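Local coordinates for protein arylamine n-acetyltransferase (Mycobacterium smegmatis, PDB 1W5R) that probably transfers acetyl groups from acetyl-coenzyme A to arylamines in its native form, the present copy carrying an engineered change in its active site, at residues Glu42-Asp45 with Pro46-Gly49; Asn77-Leu80 with Gly81-Glu85; Ala270-Ala273 with Glu274-Thr278. The protein carries 1 engineered substitution. One frame throughout, in Å; residues are numbered along the deposited sequence.

Interaction 1 of 3, residues Glu42-Asp45 with Pro46-Gly49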
loop_
_atom_site.group_PDB
_atom_site.type_symbol
_atom_site.label_atom_id
_atom_site.label_comp_id
_atom_site.label_asym_id
_atom_site.label_seq_id
_atom_site.Cartn_x
_atom_site.Cartn_y
_atom_site.Cartn_z
ATOM N N GLU A 42 -13.210 10.545 -12.222
ATOM C CA GLU A 42 -14.149 10.383 -11.099
ATOM C C GLU A 42 -15.568 10.330 -11.623
ATOM O O GLU A 42 -15.883 10.890 -12.682
ATOM C CB GLU A 42 -14.039 11.505 -10.066
ATOM C CG GLU A 42 -14.126 12.895 -10.697
ATOM C CD GLU A 42 -15.206 13.767 -10.113
ATOM O OE1 GLU A 42 -16.361 13.297 -10.015
ATOM O OE2 GLU A 42 -14.910 14.936 -9.810
ATOM N N ASN A 43 -16.425 9.662 -10.862
ATOM C CA ASN A 43 -17.848 9.589 -11.199
ATOM C C ASN A 43 -18.724 10.081 -10.047
ATOM O O ASN A 43 -19.786 9.531 -9.817
ATOM C CB ASN A 43 -18.246 8.150 -11.548
ATOM C CG ASN A 43 -18.240 7.257 -10.325
ATOM O OD1 ASN A 43 -17.371 7.404 -9.465
ATOM N ND2 ASN A 43 -19.214 6.346 -10.228
ATOM N N LEU A 44 -18.278 11.097 -9.320
ATOM C CA LEU A 44 -19.088 11.578 -8.194
ATOM C C LEU A 44 -20.469 12.076 -8.639
ATOM O O LEU A 44 -21.447 11.893 -7.910
ATOM C CB LEU A 44 -18.364 12.665 -7.416
ATOM C CG LEU A 44 -17.207 12.121 -6.572
ATOM C CD1 LEU A 44 -16.177 13.224 -6.350
ATOM C CD2 LEU A 44 -17.693 11.519 -5.248
ATOM N N ASP A 45 -20.563 12.678 -9.829
ATOM C CA ASP A 45 -21.875 13.160 -10.286
ATOM C C ASP A 45 -22.872 11.994 -10.435
ATOM O O ASP A 45 -23.890 11.987 -9.752
ATOM C CB ASP A 45 -21.773 13.996 -11.570
ATOM C CG ASP A 45 -21.360 15.441 -11.302
ATOM O OD1 ASP A 45 -21.088 15.814 -10.130
ATOM O OD2 ASP A 45 -21.303 16.220 -12.287
ATOM N N PRO A 46 -22.591 10.995 -11.303
ATOM C CA PRO A 46 -23.567 9.885 -11.414
ATOM C C PRO A 46 -23.797 9.152 -10.099
ATOM O O PRO A 46 -24.915 8.697 -9.847
ATOM C CB PRO A 46 -22.946 8.928 -12.435
ATOM C CG PRO A 46 -21.812 9.623 -13.043
ATOM C CD PRO A 46 -21.498 10.877 -12.290
ATOM N N LEU A 47 -22.753 9.031 -9.279
ATOM C CA LEU A 47 -22.914 8.410 -7.952
ATOM C C LEU A 47 -23.999 9.121 -7.130
ATOM O O LEU A 47 -24.807 8.466 -6.436
ATOM C CB LEU A 47 -21.578 8.395 -7.187
ATOM C CG LEU A 47 -21.625 7.796 -5.765
ATOM C CD1 LEU A 47 -21.949 6.313 -5.796
ATOM C CD2 LEU A 47 -20.321 8.060 -5.031
ATOM N N LEU A 48 -24.031 10.447 -7.259
ATOM C CA LEU A 48 -24.933 11.292 -6.479
ATOM C C LEU A 48 -26.237 11.582 -7.225
ATOM O O LEU A 48 -27.022 12.446 -6.808
ATOM C CB LEU A 48 -24.227 12.596 -6.101
ATOM C CG LEU A 48 -23.087 12.372 -5.094
ATOM C CD1 LEU A 48 -22.138 13.553 -5.080
ATOM C CD2 LEU A 48 -23.642 12.090 -3.692
ATOM N N GLY A 49 -26.465 10.872 -8.328
ATOM C CA GLY A 49 -27.715 11.036 -9.091
ATOM C C GLY A 49 -27.729 12.246 -10.015
ATOM O O GLY A 49 -28.795 12.681 -10.473
#
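Leu48 lies back over the carbonyl of Leu44, and its side chain can be followed along that oxygen. CB of Leu48 is 3.4 Å from Leu44 O, CG closes to 3.3 Å from Leu44 O, and CD1 remains at 3.4 Å from Leu44 O, so one branch runs past the carbonyl. CD2, the other branch, turns to helix 268-274, where it meets Arg271. CG reaches this place because it stands beside the backbone N (chi1 -68°), on the side of the preceding turn. The residue also packs on Val268 of the same helix. The Leu44 carbonyl accepts the backbone N-H as well, Leu48 N being 3.0 Å from Leu44 O. A weak bond, bent to 129°, also runs from Leu48 N to Asp45 O at 2.9 Å, so a single N-H is shared between two acceptors. One step earlier, Leu47 N bonds to Asn43 O at 3.1 Å. Between the leucines the contact is looser: Leu44 CD2 meets Leu47 CD2 at 4.3 Å. Pro46 has no N-H to offer and packs its ring CG against Asn43 CB. Asn43 occupies the N-cap position without capping; its amide is engaged instead by Gly210 O, Phe207 O and Thr212 N. Leu44 N is taken up by Glu42 OE1. The Asp45 carboxylate pairs with Lys63 through one oxygen and Arg69 through the other, which probably favours its charged form. The turn closes where Gly49 N returns to Pro46 O at 3.1 Å. With a phi of 80° Gly49 is the C-prime residue, and the next backbone N-H along the chain points back to Asp45 O. This pair of bonds is the Schellman motif, here ending the single-turn helix 44-47.

Interaction 2 of 3, residues Asn77-Leu80 with Gly81-Glu85; sequences NGLL and GYVLE
Leu80 CD1 lies 3.8 Å from Leu84 CG. The two side chains slant across each other: Leu80 carries CG opposite its backbone N (chi1 -175°), whereas Leu84 holds CG next to its own N (chi1 -64°), a pairing that brings Leu80 CD1 to Leu84 CG, with Leu84 CD2 beside the same methyl. Leu84 CG also rests 3.3 Å from Leu80 O, the oxygen that receives Leu84 N at 2.8 Å in a fairly straight bond of 163°. On the adjoining flank the packing is lighter, Leu79 CD1 and Val83 CG2 being 4.4 Å apart, although Val83 CG2 comes to 3.4 Å from Leu79 O. Tyr82 leans its ring obliquely back, bringing CD1 to 3.1 Å from Gly78 O, with no side chain between. Gly81 N bonds to Asn77 O at 2.8 Å.

Further out, Tyr11 touches Leu79, Leu80 and Val83, while Phe61 packs on Leu79 and Val83. The Tyr82 hydroxyl bonds to Leu55 O, and Arg93 makes a cation-pi contact with its ring. Asn77 ND2 bonds to Asn114 O and Asp130 OD1, and Asn77 OD1 accepts from Val131 N, probably helping to position Asp130, the likely triad aspartate. The i to i+4 spacing defines an alpha-helix, here helix 73-87, buried along the faces carrying Leu79, Leu80, Val83 and Leu84; its first residue is the catalytic cysteine in this family, replaced here by an engineered glutamine.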
loop_
_atom_site.group_PDB
_atom_site.type_symbol
_atom_site.label_atom_id
_atom_site.label_comp_id
_atom_site.label_asym_id
_atom_site.label_seq_id
_atom_site.Cartn_x
_atom_site.Cartn_y
_atom_site.Cartn_z
ATOM N N ASN A 77 -12.276 12.656 -22.549
ATOM C CA ASN A 77 -11.948 12.661 -23.967
ATOM C C ASN A 77 -12.717 13.718 -24.719
ATOM O O ASN A 77 -12.229 14.231 -25.730
ATOM C CB ASN A 77 -12.092 11.262 -24.554
ATOM C CG ASN A 77 -10.963 10.346 -24.084
ATOM O OD1 ASN A 77 -9.830 10.799 -23.930
ATOM N ND2 ASN A 77 -11.278 9.082 -23.827
ATOM N N GLY A 78 -13.890 14.073 -24.219
ATOM C CA GLY A 78 -14.611 15.191 -24.818
ATOM C C GLY A 78 -13.782 16.449 -24.671
ATOM O O GLY A 78 -13.500 17.137 -25.662
ATOM N N LEU A 79 -13.361 16.744 -23.441
ATOM C CA LEU A 79 -12.549 17.919 -23.176
ATOM C C LEU A 79 -11.275 17.928 -24.014
ATOM O O LEU A 79 -10.947 18.939 -24.657
ATOM C CB LEU A 79 -12.195 18.001 -21.680
ATOM C CG LEU A 79 -11.255 19.143 -21.266
ATOM C CD1 LEU A 79 -11.873 20.491 -21.545
ATOM C CD2 LEU A 79 -10.896 19.028 -19.793
ATOM N N LEU A 80 -10.532 16.826 -23.986
ATOM C CA LEU A 80 -9.272 16.775 -24.724
ATOM C C LEU A 80 -9.509 16.920 -26.218
ATOM O O LEU A 80 -8.704 17.542 -26.918
ATOM C CB LEU A 80 -8.522 15.470 -24.414
ATOM C CG LEU A 80 -7.126 15.356 -25.037
ATOM C CD1 LEU A 80 -6.256 16.572 -24.744
ATOM C CD2 LEU A 80 -6.449 14.087 -24.538
ATOM N N GLY A 81 -10.609 16.359 -26.703
ATOM C CA GLY A 81 -10.990 16.508 -28.109
ATOM C C GLY A 81 -11.094 17.969 -28.523
ATOM O O GLY A 81 -10.538 18.370 -29.549
ATOM N N TYR A 82 -11.789 18.777 -27.726
ATOM C CA TYR A 82 -11.925 20.212 -28.010
ATOM C C TYR A 82 -10.579 20.906 -27.950
ATOM O O TYR A 82 -10.257 21.727 -28.823
ATOM C CB TYR A 82 -12.885 20.877 -27.020
ATOM C CG TYR A 82 -14.321 20.406 -27.136
ATOM C CD1 TYR A 82 -14.978 19.796 -26.053
ATOM C CD2 TYR A 82 -15.032 20.583 -28.324
ATOM C CE1 TYR A 82 -16.303 19.366 -26.173
ATOM C CE2 TYR A 82 -16.345 20.161 -28.453
ATOM C CZ TYR A 82 -16.985 19.561 -27.371
ATOM O OH TYR A 82 -18.286 19.141 -27.486
ATOM N N VAL A 83 -9.783 20.567 -26.940
ATOM C CA VAL A 83 -8.471 21.184 -26.758
ATOM C C VAL A 83 -7.580 20.903 -27.961
ATOM O O VAL A 83 -6.953 21.831 -28.504
ATOM C CB VAL A 83 -7.776 20.705 -25.461
ATOM C CG1 VAL A 83 -6.314 21.110 -25.462
ATOM C CG2 VAL A 83 -8.484 21.259 -24.258
ATOM N N LEU A 84 -7.531 19.644 -28.396
ATOM C CA LEU A 84 -6.636 19.278 -29.499
ATOM C C LEU A 84 -7.046 19.933 -30.813
ATOM O O LEU A 84 -6.185 20.402 -31.566
ATOM C CB LEU A 84 -6.504 17.767 -29.650
ATOM C CG LEU A 84 -5.860 17.039 -28.461
ATOM C CD1 LEU A 84 -5.903 15.561 -28.729
ATOM C CD2 LEU A 84 -4.419 17.492 -28.130
ATOM N N GLU A 85 -8.351 19.972 -31.071
ATOM C CA GLU A 85 -8.919 20.695 -32.216
ATOM C C GLU A 85 -8.505 22.151 -32.229
ATOM O O GLU A 85 -8.092 22.691 -33.273
ATOM C CB GLU A 85 -10.437 20.659 -32.139
ATOM C CG GLU A 85 -11.031 19.426 -32.688
ATOM C CD GLU A 85 -12.525 19.552 -32.898
ATOM O OE1 GLU A 85 -13.231 20.181 -32.061
ATOM O OE2 GLU A 85 -12.985 18.987 -33.898
#

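Interaction 3 of 3, residues Ala270-Ala273 with Glu274-Thr278; sequences ARVA and EVLDT
At the C-terminal end of helix 268-274, just before the type I beta turn from Val275 to Thr278, Arg271 and Glu274 form an i to i+3 salt bridge. Arg271 NH1 is 2.9 Å from Glu274 OE1, which is met nearly along its C-O direction, while the oxygen lies near the edge of the guanidinium, 19° out of its plane. The two flat groups stand almost perpendicular, 84° apart, so a single N-H...O bond, rather than a two-pronged pairing, makes the bridge. The arginine starts away from the turn and then folds at chi2 (55°), which carries NH1 back. Val275 CG1 lies over one guanidinium face, 3.7 Å from Arg271 NH1, near the rim. The NE of the same guanidinium is bonded to Leu47 O, so the group is fixed at two points and its rotation restricted.

The backbone registers the end of the helix. Glu274 N makes only weak bonds, 3.4 Å to Ala270 O and 3.1 Å to Arg271 O, whereas Val275 N reaches Val272 O at 3.1 Å. Val272 CG1 and Leu276 CD2 touch at 4.3 Å, and both residues pack on Val248 of helix 245-255. Beyond, Asp277 pairs with Arg227 and the terminal carboxylate with Arg225. The arrangement is a helix C-terminus in which i+4 bonding gives way to i+3 before the final beta turn.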
loop_
_atom_site.group_PDB
_atom_site.type_symbol
_atom_site.label_atom_id
_atom_site.label_comp_id
_atom_site.label_asym_id
_atom_site.label_seq_id
_atom_site.Cartn_x
_atom_site.Cartn_y
_atom_site.Cartn_z
ATOM N N ALA A 270 -22.359 10.279 3.242
ATOM C CA ALA A 270 -23.351 9.221 3.421
ATOM C C ALA A 270 -23.523 8.341 2.182
ATOM O O ALA A 270 -23.711 7.140 2.296
ATOM C CB ALA A 270 -24.705 9.795 3.858
ATOM N N ARG A 271 -23.439 8.936 0.994
ATOM C CA ARG A 271 -23.590 8.143 -0.212
ATOM C C ARG A 271 -22.347 7.285 -0.463
ATOM O O ARG A 271 -22.448 6.136 -0.883
ATOM C CB ARG A 271 -23.865 9.054 -1.409
ATOM C CG ARG A 271 -23.963 8.339 -2.757
ATOM C CD ARG A 271 -25.007 7.209 -2.791
ATOM N NE ARG A 271 -25.106 6.664 -4.145
ATOM C CZ ARG A 271 -25.457 5.422 -4.457
ATOM N NH1 ARG A 271 -25.761 4.531 -3.509
ATOM N NH2 ARG A 271 -25.482 5.063 -5.740
ATOM N N VAL A 272 -21.183 7.864 -0.213
ATOM C CA VAL A 272 -19.936 7.104 -0.295
ATOM C C VAL A 272 -19.964 5.912 0.675
ATOM O O VAL A 272 -19.517 4.817 0.337
ATOM C CB VAL A 272 -18.727 8.025 -0.080
ATOM C CG1 VAL A 272 -17.443 7.224 0.086
ATOM C CG2 VAL A 272 -18.592 8.959 -1.263
ATOM N N ALA A 273 -20.536 6.112 1.867
ATOM C CA ALA A 273 -20.668 5.002 2.814
ATOM C C ALA A 273 -21.424 3.813 2.218
ATOM O O ALA A 273 -21.032 2.666 2.414
ATOM C CB ALA A 273 -21.335 5.475 4.098
ATOM N N GLU A 274 -22.477 4.087 1.442
ATOM C CA GLU A 274 -23.302 3.036 0.830
ATOM C C GLU A 274 -22.539 2.167 -0.171
ATOM O O GLU A 274 -22.901 1.013 -0.407
ATOM C CB GLU A 274 -24.515 3.639 0.110
ATOM C CG GLU A 274 -25.548 4.204 1.064
ATOM C CD GLU A 274 -26.745 4.840 0.366
ATOM O OE1 GLU A 274 -26.703 5.093 -0.850
ATOM O OE2 GLU A 274 -27.746 5.083 1.074
ATOM N N VAL A 275 -21.491 2.743 -0.763
ATOM C CA VAL A 275 -20.790 2.085 -1.864
ATOM C C VAL A 275 -19.332 1.703 -1.539
ATOM O O VAL A 275 -18.530 1.480 -2.440
ATOM C CB VAL A 275 -20.866 2.922 -3.181
ATOM C CG1 VAL A 275 -22.318 3.107 -3.594
ATOM C CG2 VAL A 275 -20.167 4.255 -3.033
ATOM N N LEU A 276 -18.989 1.585 -0.260
ATOM C CA LEU A 276 -17.624 1.212 0.101
ATOM C C LEU A 276 -17.239 -0.111 -0.546
ATOM O O LEU A 276 -16.082 -0.309 -0.941
ATOM C CB LEU A 276 -17.485 1.108 1.619
ATOM C CG LEU A 276 -17.647 2.409 2.408
ATOM C CD1 LEU A 276 -17.468 2.107 3.899
ATOM C CD2 LEU A 276 -16.663 3.495 1.988
ATOM N N ASP A 277 -18.203 -1.020 -0.658
ATOM C CA ASP A 277 -17.913 -2.376 -1.115
ATOM C C ASP A 277 -18.673 -2.793 -2.356
ATOM O O ASP A 277 -18.869 -3.982 -2.620
ATOM C CB ASP A 277 -18.103 -3.374 0.048
ATOM C CG ASP A 277 -17.188 -3.055 1.217
ATOM O OD1 ASP A 277 -15.950 -3.203 1.051
ATOM O OD2 ASP A 277 -17.680 -2.588 2.270
ATOM N N THR A 278 -19.060 -1.795 -3.156
ATOM C CA THR A 278 -19.749 -2.063 -4.410
ATOM C C THR A 278 -18.931 -1.599 -5.616
ATOM O O THR A 278 -19.405 -1.737 -6.739
ATOM C CB THR A 278 -21.113 -1.363 -4.469
ATOM O OG1 THR A 278 -20.925 0.043 -4.320
ATOM C CG2 THR A 278 -22.032 -1.855 -3.347
ATOM O OXT THR A 278 -17.814 -1.091 -5.506
#

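Following the chain, the three contacts come in series; none nests in or crosses another, each is local, and interaction 2 closes no loop. Interaction 1 ends a short helix that follows edge strand 41-42 of the five-stranded sheet. Interaction 2 lies wholly inside helix 73-87, its centre about 22 Å from that of interaction 1 and without touching it. Interaction 3 finishes the chain and returns to interaction 1, with centres about 12 Å apart: Leu47 CD1 packs on Val275 CG2 at 3.9 Å, and Leu48 CD2 on Arg271 CB at 3.8 Å. Thus the end of the C-terminal helix and the residue after it pack on the end of helix 44-47 and the residue after it, while interactions 2 and 3 lie on opposite sides of the chain's centre.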